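Local coordinates for protein-glutaminase (Chryseobacterium proteolyticum, PDB 2ZK9) that probably hydrolyses the side-chain amide of glutamine residues in proteins, releasing ammonia and leaving glutamate, at residues S29-T34 against V162-S167; D40-R45 against S81-I86; A46-Q51 against N158-L163; K62-G67 against V141-P146. All coordinates share one frame; numbering follows the deposited sequence. Where two conformers were deposited one is given.

Interaction 1. Residues S29-T34 against V162-S167; sequences SSPCIT and VLTKFS
Cys-32 O and Leu-163 O are joined by a single water, which donates to both carbonyls, with Cys-32 O 2.8 Å from the water oxygen. No direct hydrogen bond crosses between the loop 29-34 and the C-terminal end of helix 157-165, so this water is the polar bridge of an otherwise mostly apolar contact. Leu-163 fills the middle. With CG anti to the carbonyl carbon (chi1 -66°) the side chain points at the loop, and the fork at CG sends CD1 toward Pro-31 and CD2 toward Thr-34. CB lies 3.9 Å from Pro-31 CB, with the proline ring and the leucine side chain at about a right angle, while CD2 lies 3.4 Å from Thr-34 OG1. The methyl of Thr-34 reaches the backbone of Phe-166, CG2 approaching Phe-166 O at 3.6 Å. At the outer side Thr-164 OG1 sits 3.5 Å from Pro-31 CB, its hydrogen bond being made within the helix to Asn-160 O. The peptide before Pro-31 is cis, and the disulfide from Cys-32 to Cys-23 ties the loop covalently. The loop and helix end are thus joined mainly by apolar packing, with the water satisfying two backbone carbonyls.

Interaction 2. Residues D40-R45 against S81-I86; sequences DGCYAR and SYHVAI. With NA (sodium ion), chain B.
Cys-42, in the first turn of helix 42-55, packs against His-83 on strand 82-91, and Asp-103 accepts a hydrogen bond from the far side of that histidine at NE2. This order is consistent with the Cys-His-Asp catalytic triad of papain-like enzymes of clan CA. From the cysteine CB outward, CB meets the edge of the imidazole, 3.3 Å from His-83 ND1. The first torsion (chi1 55°) sets SG between the backbone N and the carbonyl carbon, which turns the sulfur to the Tyr-82 ring. SG is 3.7 Å from Tyr-82 CE2 and lies 39° off the ring normal, an oblique sulfur-aromatic contact. A sodium ion is modelled 2.2 Å from Cys-42 SG, short for such a bond, so its coordination is doubtful. One water lies 2.9 Å from His-83 ND1, and another bridges the backbones of Cys-42 and Val-84 by donating to both carbonyls. Val-84 CG1 closes the apolar side of the cysteine, 3.8 Å from SG. Also from the helix, Arg-45 NH2 comes to the edge of the imidazole, 3.5 Å from His-83 CE1, and has a weak hydrogen bond to Ser-105. Tyr-82 OH, hydrogen-bonded to a glycerol, approaches the Tyr-43 ring obliquely, 3.2 Å from Tyr-43 CD1.

Interaction 3. Residues A46-Q51 against N158-L163; sequences AHKMRQ and NTNCVL
Lys-48 and His-47 of helix 42-55 meet Asn-160, Thr-159 and Leu-163 of helix 157-165 in a helix-helix packing whose segment axes come within 9.7 Å at a signed crossing angle of -120°. His-47 and Thr-159 have the nearest CA atoms. The hydrogen bonding centres on Lys-48 NZ, which donates to Asn-160 OD1 at 2.8 Å across the interface and to Gln-51 OE1, one turn further along its own helix. Both acceptors are met in the carbonyl plane on a lone pair, so the ammonium is oriented by two amide oxygens from different helices. The lysine chain can reach both because, after CG leaves anti to the backbone N, it bends at chi2 (70°) and then runs extended to the nitrogen. The apolar part lies along the base of the same chain: Lys-48 CB rests 3.9 Å from Thr-159 CG2, and Lys-48 CG is 3.7 Å from Leu-163 CD1, the two side chains slanting past each other. Polar groups with partners elsewhere form the third kind of contact. Thr-159 OG1 bonds to Asp-153, and His-47 ND1 to Lys-62. Between themselves these two residues only pack, at about a right angle: Thr-159 OG1 lies near the imidazole plane at its edge and comes 3.3 Å from His-47 CB.

Interaction 4. Residues K62-G67 against V141-P146; sequences KQFVYG and VYYRSP
Strand 62-66 and the segment 141-146 run 17° from parallel, yet Phe-64 and Arg-144 have CA atoms 7.2 Å apart and no backbone hydrogen bond joins the two, so alternate side chains of the strand bridge the gap. Arg-144 CB sits over the face of the Phe-64 ring, 3.8 Å from its centroid and 13° off the normal, a CH-pi contact, while Tyr-142 O meets the ring edge. Next along the strand, Tyr-66 OH is clasped by one residue twice. It donates to Arg-144 O at 2.6 Å, from above the carbonyl plane, and accepts from Arg-144 NH1 at 3.1 Å within the guanidinium plane. The arginine chain runs extended past the hydroxyl, and the turn at chi4 (-80°) points NH1 at it, with NE hydrogen-bonded to Asn-148. Pro-146 packs against the rim of the tyrosine ring, its CG 3.7 Å from Tyr-66 CD1. At the other end Lys-62 bends at chi2 and chi4 so that NZ donates to Val-141 O at 2.8 Å and to a water bridging to Tyr-142 O; Gly-139 and His-47 are further partners of this buried ammonium. Where the segment pairs with strand 150-152, Tyr-142 and Tyr-143 both face Leu-151, a classic beta bulge.

From the N terminus, the loop 29-34 is the first of these segments, and interaction 1 closes the longest of the four loops, back to the end of helix 157-165. Helix 42-55 then serves two contacts, its start reaching strand 82-91 in interaction 2 and its middle reaching helix 157-165 in interaction 3. Strand 61-66 follows and meets 141-146 in interaction 4. Interactions 2 and 4 lie within the span of interaction 1, and interaction 4 also within that of interaction 3, whereas interaction 2 crosses both 3 and 4. Interactions 1 and 3 share Val-162 and Leu-163. His-47 with Lys-62, and Asn-158 with Tyr-142, tie the helix pair to the sheet side.

Interaction 1. Residues S29-T34 against V162-S167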
loop_
_atom_site.group_PDB
_atom_site.type_symbol
_atom_site.label_atom_id
_atom_site.label_comp_id
_atom_site.label_asym_id
_atom_site.label_seq_id
_atom_site.Cartn_x
_atom_site.Cartn_y
_atom_site.Cartn_z
ATOM N N SER A 29 7.655 -4.801 -14.425
ATOM C CA SER A 29 6.716 -5.142 -15.462
ATOM C C SER A 29 5.577 -4.114 -15.491
ATOM O O SER A 29 5.345 -3.374 -14.559
ATOM C CB SER A 29 6.096 -6.497 -15.188
ATOM O OG SER A 29 7.005 -7.540 -14.913
ATOM N N SER A 30 4.834 -4.131 -16.571
ATOM C CA SER A 30 3.679 -3.283 -16.762
ATOM C C SER A 30 2.462 -3.750 -15.995
ATOM O O SER A 30 2.149 -4.935 -16.068
ATOM C CB SER A 30 3.317 -3.284 -18.257
ATOM O OG SER A 30 4.337 -2.537 -18.949
ATOM N N PRO A 31 1.726 -2.839 -15.362
ATOM C CA PRO A 31 2.076 -1.493 -14.947
ATOM C C PRO A 31 2.950 -1.573 -13.694
ATOM O O PRO A 31 2.721 -2.387 -12.807
ATOM C CB PRO A 31 0.715 -0.878 -14.641
ATOM C CG PRO A 31 -0.088 -1.981 -14.108
ATOM C CD PRO A 31 0.413 -3.259 -14.831
ATOM N N CYS A 32 3.894 -0.671 -13.634
ATOM C CA CYS A 32 4.726 -0.566 -12.449
ATOM C C CYS A 32 3.880 0.036 -11.317
ATOM O O CYS A 32 2.894 0.715 -11.519
ATOM C CB CYS A 32 5.978 0.246 -12.766
ATOM S SG CYS A 32 5.718 1.891 -13.343
ATOM N N ILE A 33 4.312 -0.250 -10.062
ATOM C CA ILE A 33 3.609 0.241 -8.899
ATOM C C ILE A 33 4.160 1.637 -8.544
ATOM O O ILE A 33 5.367 1.817 -8.350
ATOM C CB ILE A 33 3.713 -0.704 -7.707
ATOM C CG1 ILE A 33 3.332 -2.121 -8.069
ATOM C CG2 ILE A 33 2.865 -0.156 -6.587
ATOM C CD1 ILE A 33 3.517 -3.138 -6.962
ATOM N N THR A 34 3.263 2.611 -8.484
ATOM C CA THR A 34 3.559 4.030 -8.454
ATOM C C THR A 34 3.903 4.537 -7.052
ATOM O O THR A 34 3.411 5.571 -6.601
ATOM C CB THR A 34 2.355 4.747 -9.063
ATOM O OG1 THR A 34 1.173 4.329 -8.389
ATOM C CG2 THR A 34 2.210 4.458 -10.562
ATOM N N VAL A 162 -5.589 2.439 -12.907
ATOM C CA VAL A 162 -5.120 3.583 -12.112
ATOM C C VAL A 162 -3.602 3.619 -12.137
ATOM O O VAL A 162 -3.010 4.686 -12.318
ATOM C CB VAL A 162 -5.706 3.515 -10.707
ATOM C CG1 VAL A 162 -5.014 4.491 -9.784
ATOM C CG2 VAL A 162 -7.206 3.736 -10.754
ATOM N N LEU A 163 -2.953 2.484 -11.918
ATOM C CA LEU A 163 -1.488 2.477 -11.968
ATOM C C LEU A 163 -0.976 2.991 -13.318
ATOM O O LEU A 163 -0.012 3.761 -13.360
ATOM C CB LEU A 163 -0.928 1.100 -11.679
ATOM C CG LEU A 163 -1.156 0.555 -10.254
ATOM C CD1 LEU A 163 -0.647 -0.869 -10.183
ATOM C CD2 LEU A 163 -0.499 1.452 -9.222
ATOM N N THR A 164 -1.603 2.595 -14.417
ATOM C CA THR A 164 -1.186 3.073 -15.710
ATOM C C THR A 164 -1.380 4.570 -15.831
ATOM O O THR A 164 -0.483 5.284 -16.319
ATOM C CB THR A 164 -1.903 2.302 -16.822
ATOM O OG1 THR A 164 -1.470 0.942 -16.745
ATOM C CG2 THR A 164 -1.565 2.840 -18.179
ATOM N N LYS A 165 -2.508 5.082 -15.351
ATOM C CA LYS A 165 -2.720 6.529 -15.398
ATOM C C LYS A 165 -1.681 7.309 -14.633
ATOM O O LYS A 165 -1.323 8.442 -15.033
ATOM C CB LYS A 165 -4.116 6.836 -14.897
ATOM C CG LYS A 165 -5.121 6.770 -16.039
ATOM C CD LYS A 165 -6.526 7.141 -15.580
ATOM C CE LYS A 165 -7.500 6.864 -16.724
ATOM N NZ LYS A 165 -7.220 7.774 -17.873
ATOM N N PHE A 166 -1.156 6.773 -13.557
ATOM C CA PHE A 166 -0.185 7.448 -12.728
ATOM C C PHE A 166 1.255 7.093 -13.028
ATOM O O PHE A 166 2.185 7.563 -12.347
ATOM C CB PHE A 166 -0.477 7.241 -11.237
ATOM C CG PHE A 166 -1.814 7.758 -10.743
ATOM C CD1 PHE A 166 -2.608 8.654 -11.435
ATOM C CD2 PHE A 166 -2.256 7.368 -9.480
ATOM C CE1 PHE A 166 -3.802 9.115 -10.900
ATOM C CE2 PHE A 166 -3.434 7.818 -8.970
ATOM C CZ PHE A 166 -4.223 8.684 -9.682
ATOM N N SER A 167 1.510 6.283 -14.050
ATOM C CA SER A 167 2.800 5.692 -14.331
ATOM C C SER A 167 3.922 6.695 -14.422
ATOM O O SER A 167 5.024 6.382 -13.954
ATOM C CB SER A 167 2.718 4.890 -15.613
ATOM O OG SER A 167 2.305 5.626 -16.755
HETATM O O HOH W 1 2.330 2.313 -13.689
#

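Interaction 2. Residues D40-R45 against S81-I86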
loop_
_atom_site.group_PDB
_atom_site.type_symbol
_atom_site.label_atom_id
_atom_site.label_comp_id
_atom_site.label_asym_id
_atom_site.label_seq_id
_atom_site.Cartn_x
_atom_site.Cartn_y
_atom_site.Cartn_z
ATOM N N ASP A 40 -1.946 10.000 -4.571
ATOM C CA ASP A 40 -3.173 9.247 -4.581
ATOM C C ASP A 40 -2.842 7.874 -5.156
ATOM O O ASP A 40 -1.713 7.597 -5.492
ATOM C CB ASP A 40 -4.251 9.988 -5.356
ATOM C CG ASP A 40 -5.679 9.796 -4.915
ATOM O OD1 ASP A 40 -6.467 10.748 -5.045
ATOM O OD2 ASP A 40 -6.048 8.674 -4.472
ATOM N N GLY A 41 -3.893 7.056 -5.245
ATOM C CA GLY A 41 -3.757 5.722 -5.792
ATOM C C GLY A 41 -3.274 4.665 -4.803
ATOM O O GLY A 41 -2.941 3.548 -5.208
ATOM N N CYS A 42 -3.310 4.968 -3.502
ATOM C CA CYS A 42 -2.859 3.987 -2.479
ATOM C C CYS A 42 -3.611 2.685 -2.572
ATOM O O CYS A 42 -3.038 1.608 -2.383
ATOM C CB CYS A 42 -3.013 4.571 -1.098
ATOM S SG CYS A 42 -4.616 5.167 -0.656
ATOM N N TYR A 43 -4.905 2.762 -2.848
ATOM C CA TYR A 43 -5.764 1.580 -2.959
ATOM C C TYR A 43 -5.258 0.676 -4.046
ATOM O O TYR A 43 -5.261 -0.556 -3.907
ATOM C CB TYR A 43 -7.217 2.067 -3.138
ATOM C CG TYR A 43 -7.390 3.073 -4.232
ATOM C CD1 TYR A 43 -7.303 4.439 -4.049
ATOM C CD2 TYR A 43 -7.609 2.638 -5.538
ATOM C CE1 TYR A 43 -7.454 5.351 -5.092
ATOM C CE2 TYR A 43 -7.773 3.495 -6.568
ATOM C CZ TYR A 43 -7.696 4.865 -6.358
ATOM O OH TYR A 43 -7.851 5.711 -7.434
ATOM N N ALA A 44 -4.873 1.252 -5.192
ATOM C CA ALA A 44 -4.367 0.468 -6.323
ATOM C C ALA A 44 -3.009 -0.107 -5.996
ATOM O O ALA A 44 -2.715 -1.268 -6.302
ATOM C CB ALA A 44 -4.342 1.347 -7.556
ATOM N N ARG A 45 -2.127 0.693 -5.370
ATOM C CA ARG A 45 -0.816 0.144 -5.004
ATOM C C ARG A 45 -0.966 -1.060 -4.089
ATOM O O ARG A 45 -0.277 -2.055 -4.233
ATOM C CB ARG A 45 0.080 1.207 -4.394
ATOM C CG ARG A 45 0.348 2.426 -5.266
ATOM C CD ARG A 45 1.505 3.246 -4.806
ATOM N NE ARG A 45 1.439 3.737 -3.409
ATOM C CZ ARG A 45 0.782 4.812 -3.033
ATOM N NH1 ARG A 45 0.110 5.579 -3.860
ATOM N NH2 ARG A 45 0.758 5.156 -1.733
ATOM N N SER A 81 -6.933 11.905 3.489
ATOM C CA SER A 81 -7.999 11.586 4.412
ATOM C C SER A 81 -7.930 10.130 4.837
ATOM O O SER A 81 -8.517 9.779 5.892
ATOM C CB SER A 81 -9.348 11.889 3.806
ATOM O OG SER A 81 -9.563 11.192 2.608
ATOM N N TYR A 82 -7.287 9.264 4.068
ATOM C CA TYR A 82 -7.096 7.884 4.442
ATOM C C TYR A 82 -5.826 7.394 3.720
ATOM O O TYR A 82 -5.397 7.972 2.748
ATOM C CB TYR A 82 -8.274 6.951 4.152
ATOM C CG TYR A 82 -8.341 6.479 2.737
ATOM C CD1 TYR A 82 -8.874 7.276 1.724
ATOM C CD2 TYR A 82 -7.861 5.227 2.357
ATOM C CE1 TYR A 82 -8.899 6.784 0.423
ATOM C CE2 TYR A 82 -7.896 4.760 1.107
ATOM C CZ TYR A 82 -8.401 5.537 0.118
ATOM O OH TYR A 82 -8.455 5.021 -1.147
ATOM N N HIS A 83 -5.310 6.267 4.223
ATOM C CA HIS A 83 -4.263 5.561 3.536
ATOM C C HIS A 83 -4.483 4.062 3.762
ATOM O O HIS A 83 -5.186 3.648 4.694
ATOM C CB HIS A 83 -2.876 6.035 4.040
ATOM C CG HIS A 83 -1.715 5.460 3.243
ATOM N ND1 HIS A 83 -1.762 5.353 1.883
ATOM C CD2 HIS A 83 -0.545 4.979 3.667
ATOM C CE1 HIS A 83 -0.624 4.822 1.499
ATOM N NE2 HIS A 83 0.175 4.586 2.570
ATOM N N VAL A 84 -3.893 3.236 2.920
ATOM C CA VAL A 84 -4.022 1.806 2.987
ATOM C C VAL A 84 -2.701 1.181 2.541
ATOM O O VAL A 84 -2.036 1.700 1.645
ATOM C CB VAL A 84 -5.225 1.295 2.143
ATOM C CG1 VAL A 84 -5.137 1.693 0.691
ATOM C CG2 VAL A 84 -5.399 -0.201 2.285
ATOM N N ALA A 85 -2.378 0.041 3.128
ATOM C CA ALA A 85 -1.295 -0.802 2.701
ATOM C C ALA A 85 -1.627 -2.247 3.082
ATOM O O ALA A 85 -2.651 -2.533 3.668
ATOM C CB ALA A 85 0.039 -0.330 3.279
ATOM N N ILE A 86 -0.736 -3.170 2.675
ATOM C CA ILE A 86 -0.946 -4.578 3.009
ATOM C C ILE A 86 -0.324 -4.888 4.350
ATOM O O ILE A 86 0.761 -4.408 4.689
ATOM C CB ILE A 86 -0.434 -5.520 1.888
ATOM C CG1 ILE A 86 1.063 -5.434 1.613
ATOM C CG2 ILE A 86 -1.281 -5.333 0.644
ATOM C CD1 ILE A 86 1.586 -6.592 0.811
HETATM NA NA NA B . -4.219 7.032 -1.700
HETATM O O HOH W 2 -0.754 1.287 -0.699
HETATM O O HOH W 3 -2.971 7.515 0.412
HETATM O O HOH W 4 -5.628 8.958 0.033
#

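Interaction 3. Residues A46-Q51 against N158-L163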
loop_
_atom_site.group_PDB
_atom_site.type_symbol
_atom_site.label_atom_id
_atom_site.label_comp_id
_atom_site.label_asym_id
_atom_site.label_seq_id
_atom_site.Cartn_x
_atom_site.Cartn_y
_atom_site.Cartn_z
ATOM N N ALA A 46 -1.873 -0.952 -3.109
ATOM C CA ALA A 46 -2.057 -2.038 -2.140
ATOM C C ALA A 46 -2.594 -3.277 -2.797
ATOM O O ALA A 46 -2.174 -4.397 -2.510
ATOM C CB ALA A 46 -2.938 -1.577 -0.991
ATOM N N HIS A 47 -3.567 -3.117 -3.723
ATOM C CA HIS A 47 -4.145 -4.282 -4.360
ATOM C C HIS A 47 -3.146 -4.960 -5.306
ATOM O O HIS A 47 -3.176 -6.176 -5.465
ATOM C CB HIS A 47 -5.434 -3.876 -5.089
ATOM C CG HIS A 47 -6.543 -4.864 -4.928
ATOM N ND1 HIS A 47 -6.887 -5.329 -3.741
ATOM C CD2 HIS A 47 -7.440 -5.412 -5.801
ATOM C CE1 HIS A 47 -7.942 -6.109 -3.804
ATOM N NE2 HIS A 47 -8.279 -6.187 -5.075
ATOM N N LYS A 48 -2.268 -4.174 -5.909
ATOM C CA LYS A 48 -1.216 -4.728 -6.761
ATOM C C LYS A 48 -0.173 -5.468 -5.936
ATOM O O LYS A 48 0.299 -6.538 -6.327
ATOM C CB LYS A 48 -0.583 -3.649 -7.611
ATOM C CG LYS A 48 0.256 -4.146 -8.765
ATOM C CD LYS A 48 -0.555 -4.796 -9.876
ATOM C CE LYS A 48 0.288 -5.122 -11.075
ATOM N NZ LYS A 48 -0.447 -5.863 -12.104
ATOM N N MET A 49 0.179 -4.925 -4.765
ATOM C CA MET A 49 1.055 -5.675 -3.858
ATOM C C MET A 49 0.442 -6.998 -3.468
ATOM O O MET A 49 1.118 -8.021 -3.409
ATOM C CB MET A 49 1.359 -4.859 -2.597
ATOM C CG MET A 49 2.230 -3.638 -2.872
ATOM S SD MET A 49 2.891 -2.896 -1.345
ATOM C CE MET A 49 1.476 -1.999 -0.725
ATOM N N ARG A 50 -0.857 -6.997 -3.189
ATOM C CA ARG A 50 -1.576 -8.232 -2.857
ATOM C C ARG A 50 -1.529 -9.212 -4.014
ATOM O O ARG A 50 -1.346 -10.397 -3.782
ATOM C CB ARG A 50 -2.997 -7.930 -2.446
ATOM C CG ARG A 50 -3.819 -9.203 -2.261
ATOM C CD ARG A 50 -5.169 -8.853 -1.711
ATOM N NE ARG A 50 -6.016 -10.074 -1.547
ATOM C CZ ARG A 50 -6.902 -10.480 -2.403
ATOM N NH1 ARG A 50 -7.210 -9.806 -3.532
ATOM N NH2 ARG A 50 -7.592 -11.606 -2.118
ATOM N N GLN A 51 -1.631 -8.745 -5.267
ATOM C CA GLN A 51 -1.545 -9.629 -6.410
ATOM C C GLN A 51 -0.182 -10.332 -6.414
ATOM O O GLN A 51 -0.096 -11.524 -6.762
ATOM C CB GLN A 51 -1.799 -8.886 -7.714
ATOM C CG GLN A 51 -1.728 -9.751 -8.957
ATOM C CD GLN A 51 -1.794 -8.972 -10.255
ATOM O OE1 GLN A 51 -1.010 -8.066 -10.447
ATOM N NE2 GLN A 51 -2.805 -9.317 -11.088
ATOM N N ASN A 158 -9.554 -2.095 -12.059
ATOM C CA ASN A 158 -9.379 -0.717 -11.609
ATOM C C ASN A 158 -7.909 -0.451 -11.249
ATOM O O ASN A 158 -7.345 0.563 -11.612
ATOM C CB ASN A 158 -10.302 -0.405 -10.432
ATOM C CG ASN A 158 -10.416 1.068 -10.241
ATOM O OD1 ASN A 158 -9.819 1.642 -9.296
ATOM N ND2 ASN A 158 -11.184 1.743 -11.063
ATOM N N THR A 159 -7.342 -1.406 -10.522
ATOM C CA THR A 159 -5.960 -1.295 -10.053
ATOM C C THR A 159 -5.030 -1.004 -11.189
ATOM O O THR A 159 -4.226 -0.076 -11.156
ATOM C CB THR A 159 -5.553 -2.588 -9.333
ATOM O OG1 THR A 159 -6.237 -2.736 -8.098
ATOM C CG2 THR A 159 -4.063 -2.624 -9.043
ATOM N N ASN A 160 -5.080 -1.854 -12.225
ATOM C CA ASN A 160 -4.116 -1.723 -13.324
ATOM C C ASN A 160 -4.362 -0.441 -14.094
ATOM O O ASN A 160 -3.416 0.187 -14.567
ATOM C CB ASN A 160 -4.158 -2.969 -14.205
ATOM C CG ASN A 160 -3.550 -4.154 -13.541
ATOM O OD1 ASN A 160 -2.438 -4.058 -12.974
ATOM N ND2 ASN A 160 -4.169 -5.314 -13.675
ATOM N N CYS A 161 -5.629 -0.045 -14.246
ATOM C CA CYS A 161 -5.959 1.189 -14.966
ATOM C C CYS A 161 -5.423 2.398 -14.242
ATOM O O CYS A 161 -4.821 3.314 -14.853
ATOM C CB CYS A 161 -7.491 1.321 -15.100
ATOM S SG CYS A 161 -8.019 2.513 -16.356
ATOM N N VAL A 162 -5.589 2.439 -12.907
ATOM C CA VAL A 162 -5.120 3.583 -12.112
ATOM C C VAL A 162 -3.602 3.619 -12.137
ATOM O O VAL A 162 -3.010 4.686 -12.318
ATOM C CB VAL A 162 -5.706 3.515 -10.707
ATOM C CG1 VAL A 162 -5.014 4.491 -9.784
ATOM C CG2 VAL A 162 -7.206 3.736 -10.754
ATOM N N LEU A 163 -2.953 2.484 -11.918
ATOM C CA LEU A 163 -1.488 2.477 -11.968
ATOM C C LEU A 163 -0.976 2.991 -13.318
ATOM O O LEU A 163 -0.012 3.761 -13.360
ATOM C CB LEU A 163 -0.928 1.100 -11.679
ATOM C CG LEU A 163 -1.156 0.555 -10.254
ATOM C CD1 LEU A 163 -0.647 -0.869 -10.183
ATOM C CD2 LEU A 163 -0.499 1.452 -9.222
#

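Interaction 4. Residues K62-G67 against V141-P146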
loop_
_atom_site.group_PDB
_atom_site.type_symbol
_atom_site.label_atom_id
_atom_site.label_comp_id
_atom_site.label_asym_id
_atom_site.label_seq_id
_atom_site.Cartn_x
_atom_site.Cartn_y
_atom_site.Cartn_z
ATOM N N LYS A 62 -5.557 -5.980 4.545
ATOM C CA LYS A 62 -5.325 -4.546 4.370
ATOM C C LYS A 62 -5.403 -3.908 5.748
ATOM O O LYS A 62 -6.225 -4.323 6.568
ATOM C CB LYS A 62 -6.330 -3.882 3.460
ATOM C CG LYS A 62 -6.452 -4.407 2.054
ATOM C CD LYS A 62 -5.226 -4.136 1.190
ATOM C CE LYS A 62 -5.281 -4.808 -0.155
ATOM N NZ LYS A 62 -6.475 -4.359 -0.896
ATOM N N GLN A 63 -4.628 -2.851 5.962
ATOM C CA GLN A 63 -4.949 -1.933 7.041
ATOM C C GLN A 63 -5.270 -0.577 6.405
ATOM O O GLN A 63 -4.497 -0.068 5.594
ATOM C CB GLN A 63 -3.827 -1.775 8.065
ATOM C CG GLN A 63 -4.249 -0.935 9.264
ATOM C CD GLN A 63 -3.298 -0.969 10.427
ATOM O OE1 GLN A 63 -2.601 0.008 10.720
ATOM N NE2 GLN A 63 -3.194 -2.124 11.091
ATOM N N PHE A 64 -6.423 -0.035 6.790
ATOM C CA PHE A 64 -6.861 1.290 6.437
ATOM C C PHE A 64 -6.685 2.202 7.623
ATOM O O PHE A 64 -7.089 1.836 8.729
ATOM C CB PHE A 64 -8.324 1.304 6.010
ATOM C CG PHE A 64 -8.592 0.568 4.722
ATOM C CD1 PHE A 64 -8.620 1.230 3.503
ATOM C CD2 PHE A 64 -8.820 -0.803 4.693
ATOM C CE1 PHE A 64 -8.816 0.580 2.309
ATOM C CE2 PHE A 64 -9.015 -1.484 3.505
ATOM C CZ PHE A 64 -9.025 -0.787 2.290
ATOM N N VAL A 65 -6.132 3.396 7.414
ATOM C CA VAL A 65 -6.027 4.392 8.470
ATOM C C VAL A 65 -6.696 5.656 7.966
ATOM O O VAL A 65 -6.591 5.969 6.778
ATOM C CB VAL A 65 -4.534 4.595 8.878
ATOM C CG1 VAL A 65 -3.637 5.027 7.749
ATOM C CG2 VAL A 65 -4.435 5.590 10.027
ATOM N N TYR A 66 -7.378 6.356 8.834
ATOM C CA TYR A 66 -8.199 7.482 8.504
ATOM C C TYR A 66 -7.885 8.674 9.419
ATOM O O TYR A 66 -7.573 8.453 10.569
ATOM C CB TYR A 66 -9.694 7.161 8.692
ATOM C CG TYR A 66 -10.151 5.898 8.001
ATOM C CD1 TYR A 66 -10.672 5.915 6.730
ATOM C CD2 TYR A 66 -10.043 4.680 8.644
ATOM C CE1 TYR A 66 -11.087 4.733 6.093
ATOM C CE2 TYR A 66 -10.450 3.529 8.022
ATOM C CZ TYR A 66 -10.970 3.550 6.751
ATOM O OH TYR A 66 -11.400 2.350 6.200
ATOM N N GLY A 67 -7.971 9.893 8.882
ATOM C CA GLY A 67 -7.761 11.039 9.734
ATOM C C GLY A 67 -7.354 12.249 8.982
ATOM O O GLY A 67 -7.560 12.340 7.785
ATOM N N VAL A 141 -10.535 -6.695 0.117
ATOM C CA VAL A 141 -11.193 -5.410 0.136
ATOM C C VAL A 141 -10.309 -4.376 -0.545
ATOM O O VAL A 141 -9.162 -4.148 -0.157
ATOM C CB VAL A 141 -11.511 -4.984 1.596
ATOM C CG1 VAL A 141 -12.065 -3.588 1.620
ATOM C CG2 VAL A 141 -12.484 -5.994 2.226
ATOM N N TYR A 142 -10.858 -3.712 -1.544
ATOM C CA TYR A 142 -10.138 -2.676 -2.276
ATOM C C TYR A 142 -10.188 -1.347 -1.553
ATOM O O TYR A 142 -9.179 -0.625 -1.453
ATOM C CB TYR A 142 -10.758 -2.540 -3.628
ATOM C CG TYR A 142 -10.017 -1.717 -4.693
ATOM C CD1 TYR A 142 -10.699 -0.784 -5.422
ATOM C CD2 TYR A 142 -8.681 -1.934 -4.994
ATOM C CE1 TYR A 142 -10.061 -0.044 -6.436
ATOM C CE2 TYR A 142 -8.059 -1.270 -5.996
ATOM C CZ TYR A 142 -8.752 -0.328 -6.723
ATOM O OH TYR A 142 -8.072 0.314 -7.746
ATOM N N TYR A 143 -11.350 -0.989 -1.035
ATOM C CA TYR A 143 -11.542 0.230 -0.250
ATOM C C TYR A 143 -12.602 -0.064 0.835
ATOM O O TYR A 143 -13.596 -0.718 0.574
ATOM C CB TYR A 143 -11.962 1.419 -1.086
ATOM C CG TYR A 143 -12.283 2.648 -0.286
ATOM C CD1 TYR A 143 -11.260 3.355 0.406
ATOM C CD2 TYR A 143 -13.581 3.070 -0.070
ATOM C CE1 TYR A 143 -11.537 4.452 1.189
ATOM C CE2 TYR A 143 -13.872 4.170 0.689
ATOM C CZ TYR A 143 -12.848 4.863 1.311
ATOM O OH TYR A 143 -13.204 5.951 2.082
ATOM N N ARG A 144 -12.352 0.504 2.004
ATOM C CA ARG A 144 -13.217 0.459 3.168
ATOM C C ARG A 144 -13.529 1.882 3.604
ATOM O O ARG A 144 -12.598 2.616 3.937
ATOM C CB ARG A 144 -12.561 -0.259 4.354
ATOM C CG ARG A 144 -13.382 -0.150 5.631
ATOM C CD ARG A 144 -12.698 -0.823 6.809
ATOM N NE ARG A 144 -13.511 -0.808 8.029
ATOM C CZ ARG A 144 -13.631 0.226 8.846
ATOM N NH1 ARG A 144 -13.026 1.356 8.609
ATOM N NH2 ARG A 144 -14.384 0.127 9.931
ATOM N N SER A 145 -14.802 2.250 3.574
ATOM C CA SER A 145 -15.144 3.592 4.056
ATOM C C SER A 145 -15.044 3.668 5.570
ATOM O O SER A 145 -15.069 2.651 6.234
ATOM C CB SER A 145 -16.587 3.899 3.597
ATOM O OG SER A 145 -17.473 3.181 4.404
ATOM N N PRO A 146 -14.943 4.877 6.157
ATOM C CA PRO A 146 -14.910 4.990 7.624
ATOM C C PRO A 146 -16.138 4.364 8.260
ATOM O O PRO A 146 -16.016 3.964 9.415
ATOM C CB PRO A 146 -14.827 6.483 7.866
ATOM C CG PRO A 146 -14.202 7.011 6.587
ATOM C CD PRO A 146 -14.735 6.138 5.494
HETATM O O HOH W 5 -6.619 -1.644 -1.647
#